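Local coordinates for protein D-isomer specific 2-hydroxyacid dehydrogenase NAD-binding (Xanthobacter autotrophicus, PDB 4XA8) that binds NADPH and probably interconverts D-2-hydroxy acids and 2-oxo acids, as other members of its dehydrogenase family do, at residues T96-P101 against P295-N300; L71-N76 against E299-I304; Q20-A25 against A288-A293; A9-S14 against E50-A55. All blocks are in the same frame, centred on the assembly; numbering follows the deposited sequence.

All four contacts lie in the smaller lobe, whose five-stranded parallel sheet carries helices 19-29 and 290-306 on one flank. Interactions 1, 2 and 3 share helix 290-306, which returns to this lobe from the far end of the chain, after the seven-stranded nucleotide-binding domain. Interactions 1 and 2 use successive turns of it, against neighbouring strands 95-97 and 73-76, with centres about 9 Å apart. Interaction 3 fixes its start against helix 19-29, about 11 Å from the centre of interaction 1. Interaction 4, closed first along the chain, joins strands 9-13 and 52-57 of the same sheet. The lobe is thus built from both ends of the chain.

Interaction 1 (T96-P101 against P295-N300); sequences TRLSDP and PQIVEN
Q296 OE1 is gripped by two donors, the backbone N of S99 at 2.7 Å and a water that also donates to R97 O. The S99 N-H is nearly straight (170°) and lies in the carbonyl plane, on a lone pair. Beside it, Q296 NE2 reaches S99 O at 2.8 Å with an equally straight N-H, so the primary amide reads both polar backbone groups of one residue and cannot turn over without losing both bonds. Glutamine suits the place because it offers donor and acceptor together on a long arm. A leucine in its place would probably leave S99 N and S99 O without these mates and set the loop free to shift. L98 CD2 meets I297 CD1 at 3.9 Å, and a second water links T96 OG1, which also bonds V74 O, to ND2 of N300, whose OD1 accepts L311 N. The amide thus clamps helix 290-306 to the loop leaving strand 95-97, directly after R97 of the NADPH site, in the two-lobed dehydrogenase fold.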
loop_
_atom_site.group_PDB
_atom_site.type_symbol
_atom_site.label_atom_id
_atom_site.label_comp_id
_atom_site.label_asym_id
_atom_site.label_seq_id
_atom_site.Cartn_x
_atom_site.Cartn_y
_atom_site.Cartn_z
ATOM N N THR A 96 -12.264 -24.604 18.662
ATOM C CA THR A 96 -11.999 -24.490 17.251
ATOM C C THR A 96 -11.489 -23.091 16.936
ATOM O O THR A 96 -11.681 -22.138 17.722
ATOM C CB THR A 96 -13.266 -24.769 16.438
ATOM O OG1 THR A 96 -14.332 -23.953 16.936
ATOM C CG2 THR A 96 -13.645 -26.234 16.524
ATOM N N ARG A 97 -10.815 -23.005 15.803
ATOM C CA ARG A 97 -10.414 -21.744 15.224
ATOM C C ARG A 97 -11.149 -21.629 13.888
ATOM O O ARG A 97 -11.746 -22.601 13.401
ATOM C CB ARG A 97 -8.893 -21.678 15.063
ATOM C CG ARG A 97 -8.369 -22.273 13.766
ATOM C CD ARG A 97 -6.903 -22.670 13.860
ATOM N NE ARG A 97 -6.548 -23.467 12.693
ATOM C CZ ARG A 97 -6.891 -24.745 12.505
ATOM N NH1 ARG A 97 -7.607 -25.411 13.412
ATOM N NH2 ARG A 97 -6.513 -25.374 11.399
ATOM N N LEU A 98 -11.140 -20.437 13.319
ATOM C CA LEU A 98 -11.734 -20.237 12.023
ATOM C C LEU A 98 -10.684 -20.582 10.964
ATOM O O LEU A 98 -9.497 -20.301 11.119
ATOM C CB LEU A 98 -12.213 -18.813 11.849
ATOM C CG LEU A 98 -13.082 -18.288 12.992
ATOM C CD1 LEU A 98 -13.252 -16.785 12.810
ATOM C CD2 LEU A 98 -14.405 -19.042 13.073
ATOM N N SER A 99 -11.128 -21.238 9.912
ATOM C CA SER A 99 -10.269 -21.569 8.799
ATOM C C SER A 99 -10.805 -20.742 7.650
ATOM O O SER A 99 -11.850 -21.057 7.093
ATOM C CB SER A 99 -10.355 -23.072 8.523
ATOM O OG SER A 99 -9.677 -23.447 7.335
ATOM N N ASP A 100 -10.139 -19.636 7.346
ATOM C CA ASP A 100 -10.580 -18.797 6.256
ATOM C C ASP A 100 -9.494 -18.920 5.215
ATOM O O ASP A 100 -8.404 -18.341 5.367
ATOM C CB ASP A 100 -10.787 -17.342 6.677
ATOM C CG ASP A 100 -11.260 -16.479 5.515
ATOM O OD1 ASP A 100 -10.478 -16.336 4.551
ATOM O OD2 ASP A 100 -12.421 -15.995 5.545
ATOM N N PRO A 101 -9.785 -19.689 4.159
ATOM C CA PRO A 101 -8.820 -20.075 3.159
ATOM C C PRO A 101 -8.086 -18.940 2.512
ATOM O O PRO A 101 -7.064 -19.197 1.917
ATOM C CB PRO A 101 -9.686 -20.774 2.108
ATOM C CG PRO A 101 -10.697 -21.442 2.929
ATOM C CD PRO A 101 -11.021 -20.476 4.023
ATOM N N PRO A 295 -20.713 -19.933 8.083
ATOM C CA PRO A 295 -21.110 -21.281 7.671
ATOM C C PRO A 295 -20.401 -22.397 8.401
ATOM O O PRO A 295 -21.075 -23.324 8.856
ATOM C CB PRO A 295 -20.774 -21.298 6.172
ATOM C CG PRO A 295 -20.967 -19.886 5.763
ATOM C CD PRO A 295 -20.402 -19.097 6.903
ATOM N N GLN A 296 -19.077 -22.299 8.567
ATOM C CA GLN A 296 -18.312 -23.333 9.291
ATOM C C GLN A 296 -18.656 -23.361 10.787
ATOM O O GLN A 296 -18.629 -24.429 11.400
ATOM C CB GLN A 296 -16.787 -23.248 9.042
ATOM C CG GLN A 296 -16.074 -22.074 9.722
ATOM C CD GLN A 296 -14.637 -21.817 9.245
ATOM O OE1 GLN A 296 -13.713 -21.806 10.047
ATOM N NE2 GLN A 296 -14.455 -21.573 7.937
ATOM N N ILE A 297 -19.031 -22.215 11.367
ATOM C CA ILE A 297 -19.509 -22.195 12.756
ATOM C C ILE A 297 -20.863 -22.943 12.886
ATOM O O ILE A 297 -21.034 -23.831 13.754
ATOM C CB ILE A 297 -19.617 -20.747 13.284
ATOM C CG1 ILE A 297 -18.243 -20.072 13.252
ATOM C CG2 ILE A 297 -20.224 -20.741 14.677
ATOM C CD1 ILE A 297 -18.262 -18.564 13.403
ATOM N N VAL A 298 -21.823 -22.581 12.030
ATOM C CA VAL A 298 -23.120 -23.264 11.981
ATOM C C VAL A 298 -22.983 -24.782 11.755
ATOM O O VAL A 298 -23.677 -25.580 12.407
ATOM C CB VAL A 298 -24.074 -22.568 10.967
ATOM C CG1 VAL A 298 -25.266 -23.468 10.607
ATOM C CG2 VAL A 298 -24.534 -21.241 11.565
ATOM N N GLU A 299 -22.074 -25.186 10.875
ATOM C CA GLU A 299 -21.798 -26.624 10.647
ATOM C C GLU A 299 -21.173 -27.336 11.871
ATOM O O GLU A 299 -21.414 -28.510 12.094
ATOM C CB GLU A 299 -20.922 -26.800 9.408
ATOM C CG GLU A 299 -20.387 -28.188 9.138
ATOM C CD GLU A 299 -21.459 -29.241 8.863
ATOM O OE1 GLU A 299 -22.641 -28.891 8.607
ATOM O OE2 GLU A 299 -21.092 -30.431 8.907
ATOM N N ASN A 300 -20.356 -26.638 12.637
ATOM C CA ASN A 300 -19.776 -27.228 13.836
ATOM C C ASN A 300 -20.791 -27.321 14.966
ATOM O O ASN A 300 -20.751 -28.246 15.790
ATOM C CB ASN A 300 -18.504 -26.478 14.267
ATOM C CG ASN A 300 -17.245 -27.028 13.611
ATOM O OD1 ASN A 300 -17.230 -28.157 13.070
ATOM N ND2 ASN A 300 -16.164 -26.243 13.674
HETATM O O HOH W 1 -16.268 -23.546 14.440
HETATM O O HOH W 2 -14.121 -23.064 12.419
#

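Interaction 2 (L71-N76 against E299-I304); sequences LKLVIN and ENIRRI
I304 lays its CG1-CD1 branch over the carbonyl of K72, with CD1 3.5 Å from K72 O and CG1 4.1 Å from K72 CB. Its CG1 stands anti to the backbone N (chi1 -158°), which carries the ethyl arm toward K72 while CG2 is left to meet L73. Only the root of K72 takes part; the rest of its chain leads off toward solvent, as befits an exposed lysine. L73 brings CD2 over the helix backbone, 3.9 Å from N300 O and 4.0 Å from N300 CB, and more loosely beside I301 CG1 and I304 CG2. A branched leucine can set one methyl against N300, I301 and I304 at once, and no hydrogen bond joins the two segments. E299 OE2 forms salt bridges with R303 NE (2.7 Å) and, through a weak bond, R302 NH1. Strand 73-76 and the helical segment 299-304 run nearly antiparallel, at 159° and 10.0 Å between axes; T96 of strand 95-97 touches L73, while Y54 of strand 52-57 packs on I301.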
loop_
_atom_site.group_PDB
_atom_site.type_symbol
_atom_site.label_atom_id
_atom_site.label_comp_id
_atom_site.label_asym_id
_atom_site.label_seq_id
_atom_site.Cartn_x
_atom_site.Cartn_y
_atom_site.Cartn_z
ATOM N N LEU A 71 -21.905 -25.290 28.191
ATOM C CA LEU A 71 -21.041 -25.064 27.010
ATOM C C LEU A 71 -20.502 -26.391 26.426
ATOM O O LEU A 71 -19.974 -27.270 27.166
ATOM C CB LEU A 71 -19.871 -24.183 27.427
ATOM C CG LEU A 71 -19.136 -23.289 26.464
ATOM C CD1 LEU A 71 -20.130 -22.381 25.758
ATOM C CD2 LEU A 71 -18.124 -22.512 27.303
ATOM N N LYS A 72 -20.656 -26.522 25.109
ATOM C CA LYS A 72 -20.273 -27.719 24.355
ATOM C C LYS A 72 -19.168 -27.476 23.326
ATOM O O LYS A 72 -18.553 -28.446 22.842
ATOM C CB LYS A 72 -21.521 -28.288 23.665
ATOM C CG LYS A 72 -22.618 -28.728 24.664
ATOM C CD LYS A 72 -23.300 -30.032 24.261
ATOM C CE LYS A 72 -24.042 -30.652 25.444
ATOM N NZ LYS A 72 -24.036 -32.143 25.445
ATOM N N LEU A 73 -18.937 -26.197 23.000
ATOM C CA LEU A 73 -18.110 -25.789 21.878
ATOM C C LEU A 73 -17.614 -24.357 22.082
ATOM O O LEU A 73 -18.400 -23.451 22.393
ATOM C CB LEU A 73 -18.927 -25.899 20.573
ATOM C CG LEU A 73 -18.242 -25.442 19.273
ATOM C CD1 LEU A 73 -16.993 -26.279 19.036
ATOM C CD2 LEU A 73 -19.185 -25.551 18.072
ATOM N N VAL A 74 -16.305 -24.157 21.943
ATOM C CA VAL A 74 -15.721 -22.818 21.854
ATOM C C VAL A 74 -15.133 -22.596 20.472
ATOM O O VAL A 74 -14.532 -23.513 19.885
ATOM C CB VAL A 74 -14.625 -22.607 22.911
ATOM C CG1 VAL A 74 -13.929 -21.263 22.710
ATOM C CG2 VAL A 74 -15.239 -22.673 24.274
ATOM N N ILE A 75 -15.328 -21.387 19.962
ATOM C CA ILE A 75 -14.794 -20.976 18.673
ATOM C C ILE A 75 -13.996 -19.688 18.884
ATOM O O ILE A 75 -14.532 -18.689 19.341
ATOM C CB ILE A 75 -15.895 -20.720 17.602
ATOM C CG1 ILE A 75 -16.912 -21.875 17.519
ATOM C CG2 ILE A 75 -15.235 -20.494 16.248
ATOM C CD1 ILE A 75 -18.210 -21.643 18.281
ATOM N N ASN A 76 -12.711 -19.728 18.582
ATOM C CA ASN A 76 -11.845 -18.584 18.759
ATOM C C ASN A 76 -11.886 -17.697 17.499
ATOM O O ASN A 76 -11.748 -18.193 16.386
ATOM C CB ASN A 76 -10.413 -19.070 19.059
ATOM C CG ASN A 76 -9.506 -17.966 19.570
ATOM O OD1 ASN A 76 -8.463 -17.688 18.986
ATOM N ND2 ASN A 76 -9.907 -17.317 20.634
ATOM N N GLU A 299 -22.074 -25.186 10.875
ATOM C CA GLU A 299 -21.798 -26.624 10.647
ATOM C C GLU A 299 -21.173 -27.336 11.871
ATOM O O GLU A 299 -21.414 -28.510 12.094
ATOM C CB GLU A 299 -20.922 -26.800 9.408
ATOM C CG GLU A 299 -20.387 -28.188 9.138
ATOM C CD GLU A 299 -21.459 -29.241 8.863
ATOM O OE1 GLU A 299 -22.641 -28.891 8.607
ATOM O OE2 GLU A 299 -21.092 -30.431 8.907
ATOM N N ASN A 300 -20.356 -26.638 12.637
ATOM C CA ASN A 300 -19.776 -27.228 13.836
ATOM C C ASN A 300 -20.791 -27.321 14.966
ATOM O O ASN A 300 -20.751 -28.246 15.790
ATOM C CB ASN A 300 -18.504 -26.478 14.267
ATOM C CG ASN A 300 -17.245 -27.028 13.611
ATOM O OD1 ASN A 300 -17.230 -28.157 13.070
ATOM N ND2 ASN A 300 -16.164 -26.243 13.674
ATOM N N ILE A 301 -21.727 -26.385 14.993
ATOM C CA ILE A 301 -22.833 -26.459 15.926
ATOM C C ILE A 301 -23.607 -27.744 15.656
ATOM O O ILE A 301 -23.873 -28.572 16.577
ATOM C CB ILE A 301 -23.721 -25.206 15.814
ATOM C CG1 ILE A 301 -22.956 -24.036 16.463
ATOM C CG2 ILE A 301 -25.104 -25.467 16.449
ATOM C CD1 ILE A 301 -23.642 -22.690 16.399
ATOM N N ARG A 302 -23.965 -27.960 14.398
ATOM C CA ARG A 302 -24.694 -29.187 14.088
ATOM C C ARG A 302 -23.859 -30.451 14.352
ATOM O O ARG A 302 -24.388 -31.424 14.887
ATOM C CB ARG A 302 -25.316 -29.157 12.688
ATOM C CG ARG A 302 -24.359 -29.261 11.520
ATOM C CD ARG A 302 -25.019 -30.055 10.397
ATOM N NE ARG A 302 -25.243 -31.437 10.795
ATOM C CZ ARG A 302 -24.356 -32.424 10.694
ATOM N NH1 ARG A 302 -23.132 -32.212 10.208
ATOM N NH2 ARG A 302 -24.696 -33.637 11.104
ATOM N N ARG A 303 -22.564 -30.440 14.042
ATOM C CA ARG A 303 -21.736 -31.618 14.338
ATOM C C ARG A 303 -21.680 -31.937 15.832
ATOM O O ARG A 303 -21.835 -33.092 16.226
ATOM C CB ARG A 303 -20.328 -31.479 13.783
ATOM C CG ARG A 303 -20.277 -31.628 12.272
ATOM C CD ARG A 303 -19.037 -31.002 11.667
ATOM N NE ARG A 303 -18.882 -31.335 10.243
ATOM C CZ ARG A 303 -18.058 -32.260 9.762
ATOM N NH1 ARG A 303 -18.001 -32.469 8.461
ATOM N NH2 ARG A 303 -17.292 -32.998 10.570
ATOM N N ILE A 304 -21.462 -30.914 16.657
ATOM C CA ILE A 304 -21.383 -31.105 18.100
ATOM C C ILE A 304 -22.737 -31.647 18.597
ATOM O O ILE A 304 -22.779 -32.548 19.431
ATOM C CB ILE A 304 -20.904 -29.809 18.843
ATOM C CG1 ILE A 304 -20.313 -30.143 20.207
ATOM C CG2 ILE A 304 -22.023 -28.816 19.052
ATOM C CD1 ILE A 304 -18.896 -30.668 20.148
#

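Interaction 3 (Q20-A25 against A288-A293); sequences QDWKSA and AIPRTA
The indole of W22 carries P290 on one face and, at its edge, A288 and a water. P290 CG stands 3.6 Å from the centroid of the five-membered ring of W22 and 12° off its normal, a CH-pi contact; the two side chains cross at about a right angle. In the indole plane, A288 CB touches W22 CZ2 at 3.6 Å, whereas A293 CB reaches W22 CH2 obliquely at 3.7 Å. F12 of strand 9-13 also meets the ring. With CG anti to its carbonyl carbon (chi1 -79°), the W22 side chain extends from helix 19-29 to the start of helix 290-306, where I289 holds the N-cap position. Proline suits a first turn, which asks no N-H of it, and its compact, puckered ring offers CH groups to an aromatic face; the alanines let the indole come close. One turn on, A25 CB meets P290 CB at 3.7 Å. An alanine in place of W22 would probably open a gap between P290, A288 and A293 and leave the bridging water without its donor. D21 bonds H138 of the second subunit, and R291 forms a salt bridge with E144 of that subunit. The chemistry is thus mostly apolar, with one polar thread: W22 NE1 donates to a water at 3.0 Å that donates to A288 O, so the N-H of the buried ring has a partner in largely hydrocarbon surroundings.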
loop_
_atom_site.group_PDB
_atom_site.type_symbol
_atom_site.label_atom_id
_atom_site.label_comp_id
_atom_site.label_asym_id
_atom_site.label_seq_id
_atom_site.Cartn_x
_atom_site.Cartn_y
_atom_site.Cartn_z
ATOM N N GLN A 20 -22.814 -7.344 16.394
ATOM C CA GLN A 20 -23.995 -7.307 15.517
ATOM C C GLN A 20 -23.795 -7.876 14.101
ATOM O O GLN A 20 -24.674 -8.531 13.566
ATOM C CB GLN A 20 -24.563 -5.880 15.436
ATOM C CG GLN A 20 -25.699 -5.621 16.421
ATOM C CD GLN A 20 -26.939 -6.505 16.161
ATOM O OE1 GLN A 20 -27.323 -6.753 15.011
ATOM N NE2 GLN A 20 -27.551 -6.993 17.233
ATOM N N ASP A 21 -22.639 -7.626 13.498
ATOM C CA ASP A 21 -22.340 -8.145 12.175
ATOM C C ASP A 21 -22.239 -9.665 12.231
ATOM O O ASP A 21 -22.615 -10.343 11.286
ATOM C CB ASP A 21 -20.996 -7.637 11.689
ATOM C CG ASP A 21 -20.997 -6.172 11.400
ATOM O OD1 ASP A 21 -22.085 -5.569 11.270
ATOM O OD2 ASP A 21 -19.878 -5.631 11.274
ATOM N N TRP A 22 -21.680 -10.197 13.315
ATOM C CA TRP A 22 -21.581 -11.636 13.459
ATOM C C TRP A 22 -22.950 -12.240 13.698
ATOM O O TRP A 22 -23.239 -13.316 13.202
ATOM C CB TRP A 22 -20.614 -12.015 14.592
ATOM C CG TRP A 22 -19.221 -11.917 14.174
ATOM C CD1 TRP A 22 -18.408 -10.803 14.235
ATOM C CD2 TRP A 22 -18.454 -12.942 13.532
ATOM N NE1 TRP A 22 -17.168 -11.099 13.712
ATOM C CE2 TRP A 22 -17.176 -12.409 13.280
ATOM C CE3 TRP A 22 -18.732 -14.255 13.130
ATOM C CZ2 TRP A 22 -16.188 -13.144 12.650
ATOM C CZ3 TRP A 22 -17.726 -14.989 12.524
ATOM C CH2 TRP A 22 -16.472 -14.439 12.324
ATOM N N LYS A 23 -23.784 -11.554 14.473
ATOM C CA LYS A 23 -25.135 -12.023 14.757
ATOM C C LYS A 23 -25.947 -12.121 13.455
ATOM O O LYS A 23 -26.613 -13.135 13.207
ATOM C CB LYS A 23 -25.820 -11.108 15.770
ATOM C CG LYS A 23 -27.255 -11.497 16.126
ATOM C CD LYS A 23 -27.775 -10.718 17.329
ATOM C CE LYS A 23 -29.187 -11.166 17.728
ATOM N NZ LYS A 23 -29.532 -10.746 19.118
ATOM N N SER A 24 -25.860 -11.090 12.623
ATOM C CA SER A 24 -26.585 -11.078 11.353
ATOM C C SER A 24 -26.180 -12.212 10.430
ATOM O O SER A 24 -27.024 -12.876 9.833
ATOM C CB SER A 24 -26.343 -9.772 10.631
ATOM O OG SER A 24 -26.973 -8.753 11.367
ATOM N N ALA A 25 -24.877 -12.422 10.333
ATOM C CA ALA A 25 -24.309 -13.464 9.490
ATOM C C ALA A 25 -24.676 -14.874 9.996
ATOM O O ALA A 25 -25.077 -15.750 9.210
ATOM C CB ALA A 25 -22.777 -13.295 9.415
ATOM N N ALA A 288 -11.273 -11.459 11.019
ATOM C CA ALA A 288 -12.280 -12.435 10.613
ATOM C C ALA A 288 -13.535 -11.820 9.956
ATOM O O ALA A 288 -14.098 -10.791 10.411
ATOM C CB ALA A 288 -12.669 -13.311 11.796
ATOM N N ILE A 289 -13.978 -12.468 8.892
ATOM C CA ILE A 289 -15.063 -11.961 8.042
ATOM C C ILE A 289 -16.321 -12.742 8.328
ATOM O O ILE A 289 -16.379 -13.947 8.067
ATOM C CB ILE A 289 -14.798 -12.149 6.533
ATOM C CG1 ILE A 289 -13.444 -11.581 6.097
ATOM C CG2 ILE A 289 -15.933 -11.513 5.708
ATOM C CD1 ILE A 289 -13.336 -10.102 6.251
ATOM N N PRO A 290 -17.329 -12.086 8.876
ATOM C CA PRO A 290 -18.529 -12.837 9.333
ATOM C C PRO A 290 -19.215 -13.680 8.243
ATOM O O PRO A 290 -19.538 -14.830 8.472
ATOM C CB PRO A 290 -19.456 -11.721 9.804
ATOM C CG PRO A 290 -18.512 -10.707 10.345
ATOM C CD PRO A 290 -17.286 -10.727 9.452
ATOM N N ARG A 291 -19.369 -13.115 7.050
ATOM C CA ARG A 291 -20.106 -13.776 5.980
ATOM C C ARG A 291 -19.422 -15.092 5.584
ATOM O O ARG A 291 -20.088 -16.093 5.347
ATOM C CB ARG A 291 -20.244 -12.824 4.776
ATOM C CG ARG A 291 -21.153 -13.307 3.664
ATOM C CD ARG A 291 -21.376 -12.219 2.622
ATOM N NE ARG A 291 -20.128 -11.527 2.300
ATOM C CZ ARG A 291 -19.146 -12.021 1.542
ATOM N NH1 ARG A 291 -19.247 -13.224 0.978
ATOM N NH2 ARG A 291 -18.052 -11.286 1.324
ATOM N N THR A 292 -18.098 -15.103 5.537
ATOM C CA THR A 292 -17.369 -16.263 5.064
ATOM C C THR A 292 -17.025 -17.236 6.179
ATOM O O THR A 292 -16.789 -18.422 5.911
ATOM C CB THR A 292 -16.131 -15.827 4.262
ATOM O OG1 THR A 292 -15.233 -15.073 5.068
ATOM C CG2 THR A 292 -16.559 -14.951 3.111
ATOM N N ALA A 293 -17.032 -16.772 7.434
ATOM C CA ALA A 293 -16.780 -17.676 8.586
ATOM C C ALA A 293 -18.056 -18.315 9.210
ATOM O O ALA A 293 -18.009 -19.400 9.772
ATOM C CB ALA A 293 -15.940 -16.941 9.645
HETATM O O HOH W 3 -14.813 -9.483 12.764
#

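Interaction 4 (A9-S14 against E50-A55); sequences ALVFYS and EEVRYA
V11 holds CG1 between its backbone N and carbonyl carbon (chi1 67°), while V52 sends its own CG1 anti to the backbone N (chi1 173°); the two methyls meet at 3.7 Å. They join neighbouring parallel strands, 9-13 and 52-57, of the lobe's five-stranded sheet, and the pairing contains a beta bulge. A9 pairs with V52, but L10 pairs with Y54, so R53 is the extra residue. The bulge turns both R53 N and Y54 N toward A9 O, which accepts them at 2.8 Å and 3.2 Å, both in its carbonyl plane. Regular parallel bonding resumes where V11 N donates to Y54 O at 2.9 Å. V11, V52, A9 and A55 share one face of the sheet, where small or beta-branched residues pack well; A55 CB lies against V11 CG1. L10 and Y54 occupy the other, and there Y54 also packs on I304 of helix 290-306. R53, the bulge residue, leads away to S7 O and a salt bridge with E305, which suits a long cationic chain, partly exposed near the start of strand 52-57. Its aliphatic root serves too: R53 CB sits 3.8 Å above the plane of the Y54 ring, over its centre.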
loop_
_atom_site.group_PDB
_atom_site.type_symbol
_atom_site.label_atom_id
_atom_site.label_comp_id
_atom_site.label_asym_id
_atom_site.label_seq_id
_atom_site.Cartn_x
_atom_site.Cartn_y
_atom_site.Cartn_z
ATOM N N ALA A 9 -28.181 -21.784 22.675
ATOM C CA ALA A 9 -27.785 -20.421 22.269
ATOM C C ALA A 9 -26.285 -20.292 22.039
ATOM O O ALA A 9 -25.466 -21.022 22.639
ATOM C CB ALA A 9 -28.232 -19.399 23.313
ATOM N N LEU A 10 -25.927 -19.378 21.141
ATOM C CA LEU A 10 -24.548 -18.964 20.983
ATOM C C LEU A 10 -24.317 -17.629 21.646
ATOM O O LEU A 10 -25.091 -16.691 21.445
ATOM C CB LEU A 10 -24.200 -18.821 19.499
ATOM C CG LEU A 10 -22.737 -18.454 19.240
ATOM C CD1 LEU A 10 -22.240 -19.090 17.947
ATOM C CD2 LEU A 10 -22.571 -16.930 19.220
ATOM N N VAL A 11 -23.227 -17.536 22.405
ATOM C CA VAL A 11 -22.780 -16.278 22.998
ATOM C C VAL A 11 -21.511 -15.787 22.289
ATOM O O VAL A 11 -20.591 -16.568 22.054
ATOM C CB VAL A 11 -22.512 -16.392 24.531
ATOM C CG1 VAL A 11 -21.317 -17.290 24.837
ATOM C CG2 VAL A 11 -22.244 -15.021 25.129
ATOM N N PHE A 12 -21.491 -14.496 21.992
ATOM C CA PHE A 12 -20.382 -13.815 21.343
ATOM C C PHE A 12 -19.689 -12.850 22.307
ATOM O O PHE A 12 -20.363 -12.013 22.979
ATOM C CB PHE A 12 -20.953 -12.932 20.220
ATOM C CG PHE A 12 -19.914 -12.157 19.452
ATOM C CD1 PHE A 12 -19.490 -10.918 19.876
ATOM C CD2 PHE A 12 -19.370 -12.681 18.281
ATOM C CE1 PHE A 12 -18.554 -10.192 19.126
ATOM C CE2 PHE A 12 -18.414 -11.972 17.558
ATOM C CZ PHE A 12 -18.036 -10.718 17.982
ATOM N N TYR A 13 -18.361 -12.918 22.348
ATOM C CA TYR A 13 -17.595 -11.903 23.049
ATOM C C TYR A 13 -16.359 -11.475 22.242
ATOM O O TYR A 13 -15.484 -12.293 21.909
ATOM C CB TYR A 13 -17.137 -12.345 24.457
ATOM C CG TYR A 13 -16.438 -11.216 25.171
ATOM C CD1 TYR A 13 -15.089 -10.970 24.955
ATOM C CD2 TYR A 13 -17.131 -10.352 26.015
ATOM C CE1 TYR A 13 -14.440 -9.903 25.556
ATOM C CE2 TYR A 13 -16.487 -9.285 26.640
ATOM C CZ TYR A 13 -15.136 -9.068 26.402
ATOM O OH TYR A 13 -14.456 -8.011 26.989
ATOM N N SER A 14 -16.247 -10.180 21.999
ATOM C CA SER A 14 -14.962 -9.630 21.539
ATOM C C SER A 14 -14.898 -8.110 21.736
ATOM O O SER A 14 -15.853 -7.428 21.452
ATOM C CB SER A 14 -14.714 -9.981 20.082
ATOM O OG SER A 14 -13.533 -9.323 19.609
ATOM N N GLU A 50 -27.794 -21.086 31.294
ATOM C CA GLU A 50 -27.862 -22.532 31.099
ATOM C C GLU A 50 -28.209 -22.920 29.662
ATOM O O GLU A 50 -27.895 -24.030 29.240
ATOM C CB GLU A 50 -28.857 -23.159 32.095
ATOM C CG GLU A 50 -28.358 -23.059 33.523
ATOM C CD GLU A 50 -29.122 -23.941 34.484
ATOM O OE1 GLU A 50 -30.132 -23.458 35.031
ATOM O OE2 GLU A 50 -28.698 -25.104 34.684
ATOM N N GLU A 51 -28.816 -22.006 28.903
ATOM C CA GLU A 51 -29.217 -22.301 27.519
ATOM C C GLU A 51 -28.087 -22.089 26.532
ATOM O O GLU A 51 -28.221 -22.436 25.360
ATOM C CB GLU A 51 -30.449 -21.473 27.116
ATOM C CG GLU A 51 -31.715 -21.898 27.849
ATOM C CD GLU A 51 -32.935 -21.040 27.526
ATOM O OE1 GLU A 51 -34.070 -21.472 27.813
ATOM O OE2 GLU A 51 -32.776 -19.929 26.997
ATOM N N VAL A 52 -26.969 -21.519 26.997
ATOM C CA VAL A 52 -25.826 -21.193 26.144
ATOM C C VAL A 52 -24.947 -22.409 25.970
ATOM O O VAL A 52 -24.448 -22.981 26.942
ATOM C CB VAL A 52 -24.975 -20.070 26.767
ATOM C CG1 VAL A 52 -23.706 -19.860 25.972
ATOM C CG2 VAL A 52 -25.779 -18.785 26.811
ATOM N N ARG A 53 -24.749 -22.812 24.728
ATOM C CA ARG A 53 -24.009 -24.036 24.459
ATOM C C ARG A 53 -22.792 -23.836 23.560
ATOM O O ARG A 53 -21.927 -24.706 23.470
ATOM C CB ARG A 53 -24.961 -25.070 23.877
ATOM C CG ARG A 53 -26.030 -25.482 24.874
ATOM C CD ARG A 53 -27.098 -26.313 24.209
ATOM N NE ARG A 53 -26.704 -27.711 24.074
ATOM C CZ ARG A 53 -27.463 -28.659 23.524
ATOM N NH1 ARG A 53 -28.666 -28.371 23.037
ATOM N NH2 ARG A 53 -27.007 -29.904 23.446
ATOM N N TYR A 54 -22.707 -22.674 22.937
ATOM C CA TYR A 54 -21.587 -22.358 22.063
ATOM C C TYR A 54 -21.081 -20.967 22.422
ATOM O O TYR A 54 -21.881 -20.094 22.767
ATOM C CB TYR A 54 -22.042 -22.455 20.600
ATOM C CG TYR A 54 -23.167 -23.462 20.377
ATOM C CD1 TYR A 54 -22.927 -24.841 20.395
ATOM C CD2 TYR A 54 -24.480 -23.035 20.200
ATOM C CE1 TYR A 54 -23.953 -25.752 20.205
ATOM C CE2 TYR A 54 -25.520 -23.937 20.025
ATOM C CZ TYR A 54 -25.249 -25.289 20.032
ATOM O OH TYR A 54 -26.284 -26.167 19.866
ATOM N N ALA A 55 -19.759 -20.791 22.387
ATOM C CA ALA A 55 -19.114 -19.493 22.615
ATOM C C ALA A 55 -18.154 -19.138 21.475
ATOM O O ALA A 55 -17.245 -19.905 21.157
ATOM C CB ALA A 55 -18.383 -19.510 23.959
#